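Local coordinates for hemolysin II regulatory protein (Bacillus cereus, PDB 2JJ7) that probably binds DNA as a dimeric transcriptional regulator of the TetR family, through a helix-turn-helix motif near its N terminus, at residues Glu6-Asn11 against Ser45-Gly50; Leu13-Lys18 against Lys35-Asn40; Thr91-Glu96 against Pro120-Ser125; Ile151-Ser156 against Ser178-Lys183. All blocks are in the same frame, centred on the assembly; numbering follows the deposited sequence. Where two conformers were deposited one is given.

Starting from the N terminus, helix 5-23 makes the first two contacts. Contact 2 closes first, tying 13-18 to the end of helix 30-37, and contact 1 then brings helix 41-48 back to 6-11, so the smaller loop lies within the larger. The two touch, through F48 and L13 and through T8 and V39, and together they tie the helices of the predicted helix-turn-helix motif to helix 5-23. Contacts 3 and 4 follow in series in the C-terminal domain: contact 3 joins helix 79-96 to the turn before helix 123-126, and contact 4 joins helix 147-158 to helix 169-181. K17 of contact 2 packs near the backbone oxygen of E96 of contact 3, where the two regions meet.

Contact 1. Residues Glu6-Asn11 against Ser45-Gly50; sequences EQTMEN and SYYFNG
M9 and Y47 meet because both side chains leave their helices with CG beside the backbone N (chi1 -77° and -75°); M9 then runs straight on to its sulfur and bends at chi3 (84°). The bend carries the methyl away from the tyrosine and on to F48. CG of M9 lies over one face of the Y47 ring, 3.9 Å from the ring centroid and offset toward the rim, a CH-pi contact. SD follows over the same ring, 4.3 Å from its centroid, as a Met-aromatic contact, while M9 CE ends 3.6 Å from F48 CZ. Helices 5-23 and 41-48 are thereby joined within the TetR-type DNA-binding domain, and Y47 and F48 close the predicted helix-turn-helix motif. Methionine suits the place: its unbranched, flexible chain can serve two rings set at different angles. F48, buried, also packs on I12 and L13 of helix 5-23 and on L54 of helix 51-62, as befits a wholly apolar ring. Y47 is partly exposed, which suits a ring carrying a polar hydroxyl, and its side chain touches R5. At the ring's edge, near its plane, T8 adds its methyl, with CG2 4.2 Å from Y47 CE2.

Contact 2. Residues Leu13-Lys18 against Lys35-Asn40; sequences LKAAKK and KEAKVN
A15 and A37 meet methyl to methyl, their CB atoms 3.6 Å apart, where segments 13-18 and 35-40 come closest. The backbones approach to 5.1 Å between A15 CA and A37 CA, a spacing that favours alanine on both sides, since its single methyl takes little room between helices. The methyl of A15 also rests against the aliphatic part of E36, with CB 3.7 Å from E36 CG. This is the tight half of the contact, and A15 is buried in it.

One turn further along helix 5-23 the packing gives way to a polar, more open margin. K18 reaches out as a fully extended chain, while E36 starts with CG anti to its backbone N (chi1 171°) and turns at chi2 (65°), which brings its carboxylate to the lysine, the two side chains crossing at about a right angle. NZ of K18 stands 3.5 Å from E36 OE2, a salt bridge at rather long range, and K18 CD is equally near that oxygen. Long, flexible side chains suit this margin: the methylenes of E36 lie against A15, while the charged ends stay near solvent.

Helix 30-37, the first of the predicted helix-turn-helix motif, ends here in a Schellman motif, with K38 at positive phi, and the chain turns toward helix 41-48. A37 also packs on I12, and V39 bridges T8 and I12 of helix 5-23 to A44 of helix 41-48. A16, the residue after A15, packs on I33 of helix 30-37 and V58 of helix 51-62, so both helices meet helix 5-23 here.

Contact 3. Residues Thr91-Glu96 against Pro120-Ser125; sequences TTHIKE and PYFIGS
Residues 91-96 are the last turns of helix 79-96, whereas 120-125 pass from a short 3-10 segment through F122, at the N-cap position, into helix 123-126. The backbones stay well apart, 9.9 Å between H93 CA and F122 CA, and the gap is spanned by side chains. F122 directs its ring at the helix with CG anti to the backbone N (chi1 -168°). The corner of that ring meets two residues. I94 brings up the end of its longer branch at about a right angle, CD1 standing 3.7 Å from F122 CZ. H93 slides past in the opposite direction, so that its CD2 lies at the edge of the phenyl ring, 3.9 Å from CE1 of F122. Phenylalanine suits this buried interior of the TetR-type C-terminal domain as a flat, apolar group long enough to bridge the distance, and isoleucine offers it a methyl end. Histidine can turn a ring carbon to F122 while its NE2 is hydrogen-bonded to the backbone oxygen of Y62, at the end of helix 51-62. Around F122, F90 of helix 79-96 makes an edge-to-face stack, I100 and A104 come from helix 98-109, and L159 touches both F122 and I94.

Contact 4. Residues Ile151-Ser156 against Ser178-Lys183; sequences IHWITS and SALTDK
W153 is the large bump of this contact: the far corner of its six-membered ring juts from helix 147-158 toward helix 169-181, where A179 offers only a methyl. That small residue leaves room for the indole, and W153 CH2 settles 3.7 Å from A179 CB. The tryptophan reaches this far because its CG is anti to the backbone N (chi1 170°), which throws the rings outward from the helix. L180 forms the neighbouring shoulder. One of its methyls, CD2, comes loosely to 4.4 Å from W153 CZ3, oblique to the indole, and the other faces I154, whose CD1 is 4.2 Å from L180 CD1. Branched, apolar leucine can thus fill the angle between the tryptophan and the isoleucine with a methyl for each.

Both helices belong to the all-helical C-terminal domain of the TetR fold, and the contact lies against the second subunit of the dimer. W153 stacks on F160 of the second subunit, so one broad aromatic serves both A179 and the neighbouring subunit; A179 itself packs on P161 of that subunit. On the dimer side of helix 147-158, S156 OG lies 2.8 Å from W153 O, a hydrogen bond, and also bonds S156 OG of the second subunit. Within the chain, L133 of helix 129-138 packs on L180, and L129 and L87 pack on I154.

Contact 1. Residues Glu6-Asn11 against Ser45-Gly50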
loop_
_atom_site.group_PDB
_atom_site.type_symbol
_atom_site.label_atom_id
_atom_site.label_comp_id
_atom_site.label_asym_id
_atom_site.label_seq_id
_atom_site.Cartn_x
_atom_site.Cartn_y
_atom_site.Cartn_z
ATOM N N GLU B 6 9.632 -21.512 30.762
ATOM C CA GLU B 6 9.145 -21.530 29.379
ATOM C C GLU B 6 7.832 -20.752 29.248
ATOM O O GLU B 6 7.684 -19.935 28.349
ATOM C CB GLU B 6 8.982 -22.976 28.881
ATOM C CG GLU B 6 10.298 -23.791 28.743
ATOM C CD GLU B 6 11.078 -23.999 30.068
ATOM O OE1 GLU B 6 10.466 -24.151 31.152
ATOM O OE2 GLU B 6 12.330 -24.020 30.017
ATOM N N GLN B 7 6.900 -20.994 30.166
ATOM C CA GLN B 7 5.638 -20.251 30.219
ATOM C C GLN B 7 5.819 -18.734 30.419
ATOM O O GLN B 7 5.152 -17.925 29.772
ATOM C CB GLN B 7 4.715 -20.834 31.299
ATOM C CG GLN B 7 3.354 -20.119 31.469
ATOM C CD GLN B 7 2.482 -20.162 30.211
ATOM O OE1 GLN B 7 1.496 -20.881 30.166
ATOM N NE2 GLN B 7 2.849 -19.388 29.189
ATOM N N THR B 8 6.719 -18.349 31.309
ATOM C CA THR B 8 6.920 -16.930 31.600
ATOM C C THR B 8 7.475 -16.210 30.371
ATOM O O THR B 8 7.013 -15.114 30.027
ATOM C CB THR B 8 7.828 -16.730 32.829
ATOM O OG1 THR B 8 7.244 -17.400 33.950
ATOM C CG2 THR B 8 7.982 -15.252 33.164
ATOM N N MET B 9 8.454 -16.843 29.716
ATOM C CA MET B 9 9.059 -16.306 28.512
ATOM C C MET B 9 8.043 -16.223 27.379
ATOM O O MET B 9 8.054 -15.268 26.600
ATOM C CB MET B 9 10.262 -17.150 28.094
ATOM C CG MET B 9 11.497 -16.871 28.934
ATOM S SD MET B 9 12.863 -17.935 28.491
ATOM C CE MET B 9 13.543 -17.036 27.089
ATOM N N GLU B 10 7.170 -17.224 27.296
ATOM C CA GLU B 10 6.071 -17.203 26.344
ATOM C C GLU B 10 5.096 -16.057 26.620
ATOM O O GLU B 10 4.734 -15.318 25.704
ATOM C CB GLU B 10 5.328 -18.531 26.337
ATOM C CG GLU B 10 4.045 -18.458 25.536
ATOM C CD GLU B 10 3.767 -19.727 24.787
ATOM O OE1 GLU B 10 3.548 -20.768 25.449
ATOM O OE2 GLU B 10 3.774 -19.681 23.537
ATOM N N ASN B 11 4.680 -15.916 27.877
ATOM C CA ASN B 11 3.892 -14.766 28.291
ATOM C C ASN B 11 4.532 -13.430 27.887
ATOM O O ASN B 11 3.835 -12.532 27.401
ATOM C CB ASN B 11 3.611 -14.805 29.798
ATOM C CG ASN B 11 2.593 -15.866 30.165
ATOM O OD1 ASN B 11 1.967 -16.469 29.294
ATOM N ND2 ASN B 11 2.421 -16.101 31.458
ATOM N N SER B 45 14.039 -8.619 31.889
ATOM C CA SER B 45 15.368 -8.196 31.453
ATOM C C SER B 45 16.385 -9.317 31.709
ATOM O O SER B 45 17.330 -9.485 30.948
ATOM C CB SER B 45 15.774 -6.869 32.109
ATOM O OG SER B 45 15.676 -6.955 33.523
ATOM N N TYR B 46 16.171 -10.107 32.756
ATOM C CA TYR B 46 16.985 -11.306 32.957
ATOM C C TYR B 46 16.876 -12.256 31.744
ATOM O O TYR B 46 17.886 -12.686 31.200
ATOM C CB TYR B 46 16.631 -12.019 34.271
ATOM C CG TYR B 46 17.387 -13.310 34.468
ATOM C CD1 TYR B 46 18.772 -13.304 34.691
ATOM C CD2 TYR B 46 16.733 -14.543 34.402
ATOM C CE1 TYR B 46 19.481 -14.488 34.850
ATOM C CE2 TYR B 46 17.436 -15.737 34.565
ATOM C CZ TYR B 46 18.803 -15.698 34.786
ATOM O OH TYR B 46 19.495 -16.870 34.951
ATOM N N TYR B 47 15.656 -12.548 31.302
ATOM C CA TYR B 47 15.439 -13.489 30.193
ATOM C C TYR B 47 15.807 -12.970 28.791
ATOM O O TYR B 47 16.271 -13.736 27.951
ATOM C CB TYR B 47 13.988 -13.998 30.187
ATOM C CG TYR B 47 13.668 -15.020 31.273
ATOM C CD1 TYR B 47 14.567 -16.049 31.585
ATOM C CD2 TYR B 47 12.453 -14.973 31.966
ATOM C CE1 TYR B 47 14.276 -16.995 32.578
ATOM C CE2 TYR B 47 12.146 -15.916 32.960
ATOM C CZ TYR B 47 13.064 -16.924 33.256
ATOM O OH TYR B 47 12.779 -17.855 34.225
ATOM N N PHE B 48 15.576 -11.687 28.533
ATOM C CA PHE B 48 15.761 -11.150 27.185
ATOM C C PHE B 48 16.806 -10.046 27.047
ATOM O O PHE B 48 17.243 -9.768 25.928
ATOM C CB PHE B 48 14.417 -10.722 26.568
ATOM C CG PHE B 48 13.490 -11.879 26.309
ATOM C CD1 PHE B 48 12.483 -12.200 27.218
ATOM C CD2 PHE B 48 13.659 -12.684 25.178
ATOM C CE1 PHE B 48 11.639 -13.305 26.999
ATOM C CE2 PHE B 48 12.825 -13.781 24.945
ATOM C CZ PHE B 48 11.811 -14.091 25.859
ATOM N N ASN B 49 17.210 -9.429 28.160
ATOM C CA ASN B 49 18.230 -8.378 28.118
ATOM C C ASN B 49 17.947 -7.345 27.029
ATOM O O ASN B 49 18.728 -7.219 26.077
ATOM C CB ASN B 49 19.632 -8.980 27.903
ATOM C CG ASN B 49 20.277 -9.473 29.199
ATOM O OD1 ASN B 49 20.462 -10.676 29.392
ATOM N ND2 ASN B 49 20.628 -8.543 30.086
ATOM N N GLY B 50 16.814 -6.648 27.138
ATOM C CA GLY B 50 16.552 -5.468 26.311
ATOM C C GLY B 50 15.555 -5.673 25.193
ATOM O O GLY B 50 15.306 -6.806 24.755
#

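Contact 2. Residues Leu13-Lys18 against Lys35-Asn40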
loop_
_atom_site.group_PDB
_atom_site.type_symbol
_atom_site.label_atom_id
_atom_site.label_comp_id
_atom_site.label_asym_id
_atom_site.label_seq_id
_atom_site.Cartn_x
_atom_site.Cartn_y
_atom_site.Cartn_z
ATOM N N LEU B 13 6.720 -12.902 25.439
ATOM C CA LEU B 13 6.721 -12.800 23.987
ATOM C C LEU B 13 5.346 -12.456 23.417
ATOM O O LEU B 13 5.253 -11.646 22.492
ATOM C CB LEU B 13 7.285 -14.068 23.347
ATOM C CG LEU B 13 8.808 -14.214 23.494
ATOM C CD1 LEU B 13 9.301 -15.550 22.946
ATOM C CD2 LEU B 13 9.546 -13.051 22.839
ATOM N N LYS B 14 4.293 -13.069 23.962
ATOM C CA LYS B 14 2.911 -12.700 23.629
ATOM C C LYS B 14 2.706 -11.207 23.881
ATOM O O LYS B 14 2.140 -10.503 23.043
ATOM C CB LYS B 14 1.896 -13.509 24.453
ATOM C CG LYS B 14 1.650 -14.919 23.951
ATOM C CD LYS B 14 0.705 -15.705 24.849
ATOM C CE LYS B 14 0.672 -17.176 24.419
ATOM N NZ LYS B 14 -0.534 -17.922 24.885
ATOM N N ALA B 15 3.181 -10.740 25.035
ATOM C CA ALA B 15 3.070 -9.328 25.429
ATOM C C ALA B 15 3.807 -8.409 24.469
ATOM O O ALA B 15 3.278 -7.379 24.056
ATOM C CB ALA B 15 3.586 -9.118 26.853
ATOM N N ALA B 16 5.035 -8.790 24.137
ATOM C CA ALA B 16 5.902 -8.001 23.285
ATOM C C ALA B 16 5.327 -7.918 21.857
ATOM O O ALA B 16 5.285 -6.848 21.273
ATOM C CB ALA B 16 7.284 -8.582 23.287
ATOM N N LYS B 17 4.887 -9.049 21.308
ATOM C CA LYS B 17 4.148 -9.064 20.032
ATOM C C LYS B 17 3.008 -8.042 20.057
ATOM O O LYS B 17 2.899 -7.204 19.159
ATOM C CB LYS B 17 3.574 -10.463 19.762
ATOM C CG LYS B 17 2.814 -10.609 18.446
ATOM C CD LYS B 17 2.020 -11.909 18.382
ATOM C CE LYS B 17 1.756 -12.306 16.948
ATOM N NZ LYS B 17 0.854 -13.504 16.813
ATOM N N LYS B 18 2.171 -8.115 21.095
ATOM C CA LYS B 18 1.029 -7.224 21.248
ATOM C C LYS B 18 1.441 -5.751 21.294
ATOM O O LYS B 18 0.900 -4.925 20.558
ATOM C CB LYS B 18 0.232 -7.569 22.512
ATOM C CG LYS B 18 -1.055 -6.745 22.640
ATOM C CD LYS B 18 -1.766 -6.952 23.962
ATOM C CE LYS B 18 -2.999 -6.068 24.048
ATOM N NZ LYS B 18 -3.952 -6.538 25.093
ATOM N N LYS B 35 4.866 -5.011 32.025
ATOM C CA LYS B 35 3.571 -4.682 32.615
ATOM C C LYS B 35 2.444 -5.467 31.950
ATOM O O LYS B 35 1.575 -6.017 32.637
ATOM C CB LYS B 35 3.313 -3.172 32.532
ATOM C CG LYS B 35 2.028 -2.720 33.195
ATOM C CD LYS B 35 1.894 -1.204 33.177
ATOM C CE LYS B 35 0.949 -0.742 34.275
ATOM N NZ LYS B 35 0.977 0.739 34.452
ATOM N N GLU B 36 2.472 -5.534 30.618
ATOM C CA GLU B 36 1.468 -6.287 29.858
ATOM C C GLU B 36 1.540 -7.795 30.156
ATOM O O GLU B 36 0.505 -8.452 30.308
ATOM C CB GLU B 36 1.594 -5.992 28.356
ATOM C CG GLU B 36 0.732 -6.884 27.436
ATOM C CD GLU B 36 -0.774 -6.704 27.609
ATOM O OE1 GLU B 36 -1.230 -5.583 27.937
ATOM O OE2 GLU B 36 -1.505 -7.696 27.388
ATOM N N ALA B 37 2.764 -8.318 30.265
ATOM C CA ALA B 37 3.028 -9.743 30.557
ATOM C C ALA B 37 2.745 -10.129 32.013
ATOM O O ALA B 37 2.792 -11.316 32.372
ATOM C CB ALA B 37 4.488 -10.093 30.198
ATOM N N LYS B 38 2.470 -9.121 32.837
ATOM C CA LYS B 38 2.260 -9.281 34.273
ATOM C C LYS B 38 3.477 -9.927 34.940
ATOM O O LYS B 38 3.345 -10.818 35.785
ATOM C CB LYS B 38 0.961 -10.052 34.566
ATOM C CG LYS B 38 -0.305 -9.315 34.115
ATOM C CD LYS B 38 -1.531 -9.670 34.970
ATOM C CE LYS B 38 -2.430 -10.707 34.295
ATOM N NZ LYS B 38 -3.144 -10.148 33.099
ATOM N N VAL B 39 4.666 -9.485 34.524
ATOM C CA VAL B 39 5.918 -9.929 35.140
ATOM C C VAL B 39 6.753 -8.742 35.556
ATOM O O VAL B 39 6.622 -7.638 35.018
ATOM C CB VAL B 39 6.802 -10.832 34.233
ATOM C CG1 VAL B 39 6.005 -11.999 33.649
ATOM C CG2 VAL B 39 7.468 -10.010 33.137
ATOM N N ASN B 40 7.598 -8.993 36.546
ATOM C CA ASN B 40 8.517 -7.981 37.026
ATOM C C ASN B 40 9.492 -7.602 35.919
ATOM O O ASN B 40 10.005 -8.461 35.206
ATOM C CB ASN B 40 9.226 -8.474 38.289
ATOM C CG ASN B 40 8.287 -8.542 39.482
ATOM O OD1 ASN B 40 8.168 -9.570 40.151
ATOM N ND2 ASN B 40 7.592 -7.440 39.740
#

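Contact 3. Residues Thr91-Glu96 against Pro120-Ser125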
loop_
_atom_site.group_PDB
_atom_site.type_symbol
_atom_site.label_atom_id
_atom_site.label_comp_id
_atom_site.label_asym_id
_atom_site.label_seq_id
_atom_site.Cartn_x
_atom_site.Cartn_y
_atom_site.Cartn_z
ATOM N N THR B 91 -0.946 -14.043 3.243
ATOM C CA THR B 91 -2.195 -13.528 3.806
ATOM C C THR B 91 -2.656 -14.388 4.997
ATOM O O THR B 91 -3.178 -13.860 5.986
ATOM C CB THR B 91 -3.335 -13.422 2.770
ATOM O OG1 THR B 91 -3.446 -14.651 2.047
ATOM C CG2 THR B 91 -3.091 -12.263 1.779
ATOM N N THR B 92 -2.457 -15.697 4.899
ATOM C CA THR B 92 -2.774 -16.608 6.014
ATOM C C THR B 92 -1.901 -16.333 7.228
ATOM O O THR B 92 -2.408 -16.289 8.353
ATOM C CB THR B 92 -2.671 -18.094 5.603
ATOM O OG1 THR B 92 -3.676 -18.372 4.620
ATOM C CG2 THR B 92 -2.831 -19.054 6.829
ATOM N N HIS B 93 -0.601 -16.129 7.009
ATOM C CA HIS B 93 0.294 -15.820 8.126
ATOM C C HIS B 93 -0.108 -14.522 8.853
ATOM O O HIS B 93 -0.081 -14.455 10.095
ATOM C CB HIS B 93 1.763 -15.721 7.698
ATOM C CG HIS B 93 2.702 -15.793 8.859
ATOM N ND1 HIS B 93 3.069 -16.988 9.438
ATOM C CD2 HIS B 93 3.277 -14.822 9.605
ATOM C CE1 HIS B 93 3.853 -16.751 10.473
ATOM N NE2 HIS B 93 3.994 -15.445 10.597
ATOM N N ILE B 94 -0.428 -13.495 8.067
ATOM C CA ILE B 94 -0.790 -12.179 8.602
ATOM C C ILE B 94 -2.141 -12.221 9.328
ATOM O O ILE B 94 -2.327 -11.552 10.347
ATOM C CB ILE B 94 -0.750 -11.080 7.492
ATOM C CG1 ILE B 94 0.695 -10.862 6.991
ATOM C CG2 ILE B 94 -1.382 -9.752 7.960
ATOM C CD1 ILE B 94 1.795 -11.049 8.054
ATOM N N LYS B 95 -3.068 -13.024 8.804
ATOM C CA LYS B 95 -4.344 -13.257 9.452
ATOM C C LYS B 95 -4.100 -13.785 10.859
ATOM O O LYS B 95 -4.724 -13.332 11.799
ATOM C CB LYS B 95 -5.164 -14.271 8.664
ATOM C CG LYS B 95 -6.650 -13.962 8.612
ATOM C CD LYS B 95 -7.486 -15.150 8.117
ATOM C CE LYS B 95 -6.880 -15.807 6.877
ATOM N NZ LYS B 95 -7.822 -16.752 6.199
ATOM N N GLU B 96 -3.179 -14.736 10.979
ATOM C CA GLU B 96 -2.878 -15.394 12.254
ATOM C C GLU B 96 -1.972 -14.517 13.120
ATOM O O GLU B 96 -2.003 -14.594 14.351
ATOM C CB GLU B 96 -2.201 -16.751 12.006
ATOM C CG GLU B 96 -3.069 -17.795 11.263
ATOM C CD GLU B 96 -2.283 -19.031 10.777
ATOM O OE1 GLU B 96 -1.042 -18.953 10.621
ATOM O OE2 GLU B 96 -2.918 -20.083 10.524
ATOM N N PRO B 120 15.565 -13.399 7.921
ATOM C CA PRO B 120 15.204 -14.807 7.712
ATOM C C PRO B 120 13.823 -15.180 8.229
ATOM O O PRO B 120 13.245 -16.162 7.768
ATOM C CB PRO B 120 16.279 -15.573 8.489
ATOM C CG PRO B 120 17.448 -14.661 8.499
ATOM C CD PRO B 120 16.882 -13.275 8.582
ATOM N N TYR B 121 13.291 -14.402 9.160
ATOM C CA TYR B 121 12.023 -14.752 9.793
ATOM C C TYR B 121 10.747 -14.254 9.095
ATOM O O TYR B 121 9.641 -14.583 9.513
ATOM C CB TYR B 121 12.053 -14.346 11.254
ATOM C CG TYR B 121 13.229 -14.944 11.998
ATOM C CD1 TYR B 121 14.239 -14.137 12.499
ATOM C CD2 TYR B 121 13.345 -16.328 12.163
ATOM C CE1 TYR B 121 15.323 -14.692 13.193
ATOM C CE2 TYR B 121 14.419 -16.889 12.839
ATOM C CZ TYR B 121 15.403 -16.070 13.349
ATOM O OH TYR B 121 16.463 -16.636 14.015
ATOM N N PHE B 122 10.893 -13.477 8.029
ATOM C CA PHE B 122 9.722 -13.020 7.273
ATOM C C PHE B 122 10.092 -12.353 5.951
ATOM O O PHE B 122 9.727 -12.833 4.878
ATOM C CB PHE B 122 8.838 -12.064 8.105
ATOM C CG PHE B 122 7.499 -11.797 7.474
ATOM C CD1 PHE B 122 6.408 -12.602 7.776
ATOM C CD2 PHE B 122 7.346 -10.772 6.533
ATOM C CE1 PHE B 122 5.163 -12.379 7.174
ATOM C CE2 PHE B 122 6.116 -10.539 5.916
ATOM C CZ PHE B 122 5.017 -11.350 6.237
ATOM N N ILE B 123 10.826 -11.250 6.041
ATOM C CA ILE B 123 11.064 -10.388 4.885
ATOM C C ILE B 123 11.823 -11.088 3.751
ATOM O O ILE B 123 11.536 -10.841 2.569
ATOM C CB ILE B 123 11.749 -9.068 5.303
ATOM C CG1 ILE B 123 10.762 -8.199 6.073
ATOM C CG2 ILE B 123 12.289 -8.298 4.075
ATOM C CD1 ILE B 123 11.402 -7.175 7.026
ATOM N N GLY B 124 12.790 -11.942 4.109
ATOM C CA GLY B 124 13.584 -12.673 3.121
ATOM C C GLY B 124 12.698 -13.443 2.155
ATOM O O GLY B 124 12.869 -13.352 0.937
ATOM N N SER B 125 11.735 -14.185 2.698
ATOM C CA SER B 125 10.827 -14.989 1.895
ATOM C C SER B 125 9.779 -14.126 1.183
ATOM O O SER B 125 9.379 -14.424 0.044
ATOM C CB SER B 125 10.138 -16.039 2.757
ATOM O OG SER B 125 11.072 -16.993 3.238
#

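Contact 4. Residues Ile151-Ser156 against Ser178-Lys183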
loop_
_atom_site.group_PDB
_atom_site.type_symbol
_atom_site.label_atom_id
_atom_site.label_comp_id
_atom_site.label_asym_id
_atom_site.label_seq_id
_atom_site.Cartn_x
_atom_site.Cartn_y
_atom_site.Cartn_z
ATOM N N ILE B 151 5.018 -4.116 -6.487
ATOM C CA ILE B 151 5.553 -4.625 -5.224
ATOM C C ILE B 151 5.025 -3.788 -4.058
ATOM O O ILE B 151 4.478 -4.336 -3.118
ATOM C CB ILE B 151 7.109 -4.684 -5.246
ATOM C CG1 ILE B 151 7.570 -5.783 -6.234
ATOM C CG2 ILE B 151 7.689 -4.907 -3.821
ATOM C CD1 ILE B 151 9.036 -5.783 -6.536
ATOM N N HIS B 152 5.164 -2.466 -4.111
ATOM C CA HIS B 152 4.680 -1.660 -2.988
ATOM C C HIS B 152 3.155 -1.801 -2.788
ATOM O O HIS B 152 2.680 -1.881 -1.655
ATOM C CB HIS B 152 5.077 -0.175 -3.074
ATOM C CG HIS B 152 4.561 0.622 -1.915
ATOM N ND1 HIS B 152 5.146 0.579 -0.667
ATOM C CD2 HIS B 152 3.450 1.389 -1.780
ATOM C CE1 HIS B 152 4.451 1.327 0.171
ATOM N NE2 HIS B 152 3.414 1.828 -0.478
ATOM N N TRP B 153 2.398 -1.817 -3.884
ATOM C CA TRP B 153 0.946 -2.034 -3.811
ATOM C C TRP B 153 0.586 -3.328 -3.044
ATOM O O TRP B 153 -0.178 -3.288 -2.077
ATOM C CB TRP B 153 0.324 -1.998 -5.216
ATOM C CG TRP B 153 -1.129 -2.434 -5.283
ATOM C CD1 TRP B 153 -2.197 -1.795 -4.737
ATOM C CD2 TRP B 153 -1.656 -3.593 -5.953
ATOM N NE1 TRP B 153 -3.366 -2.473 -5.028
ATOM C CE2 TRP B 153 -3.059 -3.590 -5.758
ATOM C CE3 TRP B 153 -1.083 -4.625 -6.707
ATOM C CZ2 TRP B 153 -3.896 -4.590 -6.275
ATOM C CZ3 TRP B 153 -1.921 -5.623 -7.227
ATOM C CH2 TRP B 153 -3.310 -5.594 -7.004
ATOM N N ILE B 154 1.171 -4.454 -3.443
ATOM C CA ILE B 154 0.876 -5.744 -2.817
ATOM C C ILE B 154 1.356 -5.802 -1.348
ATOM O O ILE B 154 0.656 -6.302 -0.442
ATOM C CB ILE B 154 1.479 -6.930 -3.661
ATOM C CG1 ILE B 154 0.762 -7.058 -5.007
ATOM C CG2 ILE B 154 1.440 -8.256 -2.868
ATOM C CD1 ILE B 154 1.359 -8.126 -5.960
ATOM N N THR B 155 2.548 -5.268 -1.105
ATOM C CA THR B 155 3.099 -5.195 0.241
ATOM C C THR B 155 2.139 -4.454 1.185
ATOM O O THR B 155 1.891 -4.886 2.321
ATOM C CB THR B 155 4.504 -4.513 0.186
ATOM O OG1 THR B 155 5.373 -5.315 -0.645
ATOM C CG2 THR B 155 5.136 -4.356 1.579
ATOM N N SER B 156 1.599 -3.334 0.717
ATOM C CA SER B 156 0.748 -2.506 1.548
ATOM C C SER B 156 -0.565 -3.201 1.879
ATOM O O SER B 156 -1.044 -3.118 3.006
ATOM C CB SER B 156 0.500 -1.141 0.891
ATOM O OG SER B 156 -0.411 -1.248 -0.193
ATOM N N SER B 178 -6.182 -11.160 -10.314
ATOM C CA SER B 178 -7.053 -10.597 -11.361
ATOM C C SER B 178 -6.583 -9.243 -11.853
ATOM O O SER B 178 -6.568 -8.992 -13.054
ATOM C CB SER B 178 -8.468 -10.438 -10.852
ATOM O OG SER B 178 -9.095 -11.687 -10.819
ATOM N N ALA B 179 -6.207 -8.374 -10.912
ATOM C CA ALA B 179 -5.736 -7.040 -11.239
ATOM C C ALA B 179 -4.477 -7.098 -12.091
ATOM O O ALA B 179 -4.252 -6.214 -12.912
ATOM C CB ALA B 179 -5.496 -6.225 -9.971
ATOM N N LEU B 180 -3.669 -8.142 -11.897
ATOM C CA LEU B 180 -2.444 -8.316 -12.679
ATOM C C LEU B 180 -2.660 -8.985 -14.048
ATOM O O LEU B 180 -1.930 -8.710 -15.011
ATOM C CB LEU B 180 -1.401 -9.091 -11.871
ATOM C CG LEU B 180 -0.931 -8.421 -10.578
ATOM C CD1 LEU B 180 -0.194 -9.410 -9.696
ATOM C CD2 LEU B 180 -0.042 -7.218 -10.893
ATOM N N THR B 181 -3.669 -9.847 -14.132
ATOM C CA THR B 181 -3.893 -10.656 -15.324
ATOM C C THR B 181 -4.826 -9.965 -16.327
ATOM O O THR B 181 -5.000 -10.430 -17.457
ATOM C CB THR B 181 -4.446 -12.050 -14.948
ATOM O OG1 THR B 181 -5.605 -11.891 -14.120
ATOM C CG2 THR B 181 -3.390 -12.856 -14.185
ATOM N N ASP B 182 -5.418 -8.854 -15.907
ATOM C CA ASP B 182 -6.260 -8.065 -16.788
ATOM C C ASP B 182 -5.405 -7.387 -17.866
ATOM O O ASP B 182 -4.562 -6.537 -17.556
ATOM C CB ASP B 182 -7.057 -7.039 -15.977
ATOM C CG ASP B 182 -8.185 -6.424 -16.773
ATOM O OD1 ASP B 182 -8.668 -7.067 -17.737
ATOM O OD2 ASP B 182 -8.591 -5.291 -16.435
ATOM N N LYS B 183 -5.616 -7.784 -19.124
ATOM C CA LYS B 183 -4.798 -7.313 -20.248
ATOM C C LYS B 183 -5.016 -5.835 -20.542
ATOM O O LYS B 183 -6.153 -5.385 -20.705
ATOM C CB LYS B 183 -5.065 -8.140 -21.508
ATOM C CG LYS B 183 -4.280 -9.438 -21.606
ATOM C CD LYS B 183 -4.233 -9.922 -23.052
ATOM C CE LYS B 183 -3.559 -11.290 -23.196
ATOM N NZ LYS B 183 -2.101 -11.290 -22.846
#